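YHDH (Escherichia coli, PDB 1O89) probably catalyses the NADPH-dependent reduction of acrylyl-CoA to propanoyl-CoA, working as a homodimer of the zinc-containing alcohol dehydrogenase family. Local coordinates at residues 84-90 / 102-108. Residues are numbered along the deposited sequence; the frame is centred on the assembly and turned at random.
Sequences IDFAGTV and QEVLLTG
F86 lays its ring across L106 where strands 85-93 and 103-107 pair as an antiparallel beta hairpin of the GroES-like domain. L106 CB stands over one ring face, 3.9 Å from the F86 centroid and 16° off the normal, a CH-pi contact offset toward the rim at CZ. With chi1 at 67°, F86 CG sits between its backbone N and carbonyl carbon, which swings the ring over the neighbouring strand. Replacing F86 with an alanine is likely to strip the aromatic cover from L106 CB and open a gap against V53 and V55 of strand 51-59, which also pack on the ring. The two backbones form a hydrogen-bonded pair, with L106 N to F86 O at 2.8 Å and the reciprocal F86 N to L106 O bond closing it. The ladder continues through G88 and V104, and V90 N reaches Q102 O at 2.9 Å. V104 shares the face of F86, and V90 CG2 closes against V104 CG1 at 3.9 Å.

On the other face, A87 CB meets L105 CB at 3.8 Å in a non-hydrogen-bonded pair. Buried D85 makes no hydrogen bond to T107; its OD1 lies 3.3 Å from T107 CG2, a van der Waals contact. The polar ends on this face turn to other partners, D85 OD1 to T147 OG1 and T89 OG1 to H56 NE2. Only the side chains are looser at the T89-E103 end, where E103 is exposed, T89 is partly so, and the two make little contact across the strands. At the opposite end G108 lies near S288, which binds NADP(+). Here a hydrogen bond just beyond the paired strands, G108 N to I84 O, is the longest of the six at 3.2 Å, with a bent N-H...O angle of 141°.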
loop_
_atom_site.group_PDB
_atom_site.type_symbol
_atom_site.label_atom_id
_atom_site.label_comp_id
_atom_site.label_asym_id
_atom_site.label_seq_id
_atom_site.Cartn_x
_atom_site.Cartn_y
_atom_site.Cartn_z
ATOM N N ILE A 84 -8.352 22.913 14.094
ATOM C CA ILE A 84 -8.712 21.993 13.021
ATOM C C ILE A 84 -9.945 21.173 13.329
ATOM O O ILE A 84 -10.534 20.604 12.417
ATOM C CB ILE A 84 -7.530 21.057 12.617
ATOM C CG1 ILE A 84 -7.108 20.130 13.769
ATOM C CG2 ILE A 84 -6.347 21.889 12.117
ATOM C CD1 ILE A 84 -5.988 19.158 13.384
ATOM N N ASP A 85 -10.320 21.093 14.602
ATOM C CA ASP A 85 -11.538 20.397 15.020
ATOM C C ASP A 85 -12.504 21.362 15.705
ATOM O O ASP A 85 -12.077 22.235 16.455
ATOM C CB ASP A 85 -11.225 19.341 16.081
ATOM C CG ASP A 85 -10.218 18.318 15.643
ATOM O OD1 ASP A 85 -9.909 18.182 14.428
ATOM O OD2 ASP A 85 -9.682 17.581 16.500
ATOM N N PHE A 86 -13.795 21.215 15.453
ATOM C CA PHE A 86 -14.790 21.832 16.318
ATOM C C PHE A 86 -16.078 21.029 16.361
ATOM O O PHE A 86 -16.321 20.191 15.515
ATOM C CB PHE A 86 -15.057 23.306 15.936
ATOM C CG PHE A 86 -15.723 23.506 14.591
ATOM C CD1 PHE A 86 -17.071 23.264 14.421
ATOM C CD2 PHE A 86 -15.002 23.978 13.515
ATOM C CE1 PHE A 86 -17.678 23.470 13.186
ATOM C CE2 PHE A 86 -15.610 24.193 12.285
ATOM C CZ PHE A 86 -16.945 23.938 12.127
ATOM N N ALA A 87 -16.892 21.296 17.371
ATOM C CA ALA A 87 -18.234 20.740 17.453
ATOM C C ALA A 87 -19.141 21.757 18.098
ATOM O O ALA A 87 -18.720 22.495 18.983
ATOM C CB ALA A 87 -18.237 19.441 18.257
ATOM N N GLY A 88 -20.390 21.801 17.659
ATOM C CA GLY A 88 -21.362 22.663 18.285
ATOM C C GLY A 88 -22.710 22.541 17.621
ATOM O O GLY A 88 -23.100 21.458 17.210
ATOM N N THR A 89 -23.399 23.675 17.518
ATOM C CA THR A 89 -24.788 23.779 17.069
ATOM C C THR A 89 -24.874 24.612 15.792
ATOM O O THR A 89 -24.284 25.683 15.718
ATOM C CB THR A 89 -25.586 24.489 18.155
ATOM O OG1 THR A 89 -25.838 23.581 19.228
ATOM C CG2 THR A 89 -26.945 24.880 17.668
ATOM N N VAL A 90 -25.658 24.149 14.821
ATOM C CA VAL A 90 -25.882 24.893 13.588
ATOM C C VAL A 90 -26.678 26.168 13.888
ATOM O O VAL A 90 -27.758 26.111 14.455
ATOM C CB VAL A 90 -26.639 24.031 12.535
ATOM C CG1 VAL A 90 -27.047 24.866 11.327
ATOM C CG2 VAL A 90 -25.780 22.845 12.093
ATOM N N GLN A 102 -29.179 21.898 15.204
ATOM C CA GLN A 102 -28.598 20.566 15.027
ATOM C C GLN A 102 -27.137 20.509 15.467
ATOM O O GLN A 102 -26.313 21.299 14.999
ATOM C CB GLN A 102 -28.671 20.178 13.557
ATOM C CG GLN A 102 -28.176 18.794 13.235
ATOM C CD GLN A 102 -28.297 18.469 11.751
ATOM O OE1 GLN A 102 -28.562 19.348 10.933
ATOM N NE2 GLN A 102 -28.097 17.205 11.405
ATOM N N GLU A 103 -26.804 19.565 16.339
ATOM C CA GLU A 103 -25.403 19.369 16.685
ATOM C C GLU A 103 -24.638 18.677 15.548
ATOM O O GLU A 103 -25.133 17.740 14.910
ATOM C CB GLU A 103 -25.181 18.675 18.041
ATOM C CG GLU A 103 -26.046 17.467 18.368
ATOM C CD GLU A 103 -26.643 17.518 19.773
ATOM O OE1 GLU A 103 -26.282 18.444 20.536
ATOM O OE2 GLU A 103 -27.486 16.637 20.117
ATOM N N VAL A 104 -23.446 19.204 15.291
ATOM C CA VAL A 104 -22.551 18.722 14.259
ATOM C C VAL A 104 -21.115 18.750 14.786
ATOM O O VAL A 104 -20.814 19.378 15.802
ATOM C CB VAL A 104 -22.644 19.593 12.953
ATOM C CG1 VAL A 104 -23.987 19.421 12.271
ATOM C CG2 VAL A 104 -22.377 21.082 13.236
ATOM N N LEU A 105 -20.229 18.047 14.102
ATOM C CA LEU A 105 -18.798 18.244 14.300
ATOM C C LEU A 105 -18.079 18.395 12.982
ATOM O O LEU A 105 -18.634 18.139 11.910
ATOM C CB LEU A 105 -18.185 17.141 15.188
ATOM C CG LEU A 105 -17.890 15.681 14.815
ATOM C CD1 LEU A 105 -19.142 14.860 14.848
ATOM C CD2 LEU A 105 -17.105 15.464 13.504
ATOM N N LEU A 106 -16.832 18.831 13.079
ATOM C CA LEU A 106 -15.960 18.970 11.938
ATOM C C LEU A 106 -14.547 18.670 12.365
ATOM O O LEU A 106 -14.116 19.119 13.439
ATOM C CB LEU A 106 -16.022 20.395 11.379
ATOM C CG LEU A 106 -15.160 20.610 10.124
ATOM C CD1 LEU A 106 -15.826 21.560 9.139
ATOM C CD2 LEU A 106 -13.743 21.121 10.459
ATOM N N THR A 107 -13.847 17.880 11.549
ATOM C CA THR A 107 -12.386 17.823 11.550
ATOM C C THR A 107 -11.869 17.948 10.119
ATOM O O THR A 107 -12.552 17.575 9.165
ATOM C CB THR A 107 -11.865 16.538 12.225
ATOM O OG1 THR A 107 -12.250 15.381 11.468
ATOM C CG2 THR A 107 -12.555 16.353 13.586
ATOM N N GLY A 108 -10.671 18.514 9.986
ATOM C CA GLY A 108 -9.967 18.593 8.717
ATOM C C GLY A 108 -10.487 19.610 7.705
ATOM O O GLY A 108 -11.030 20.658 8.054
#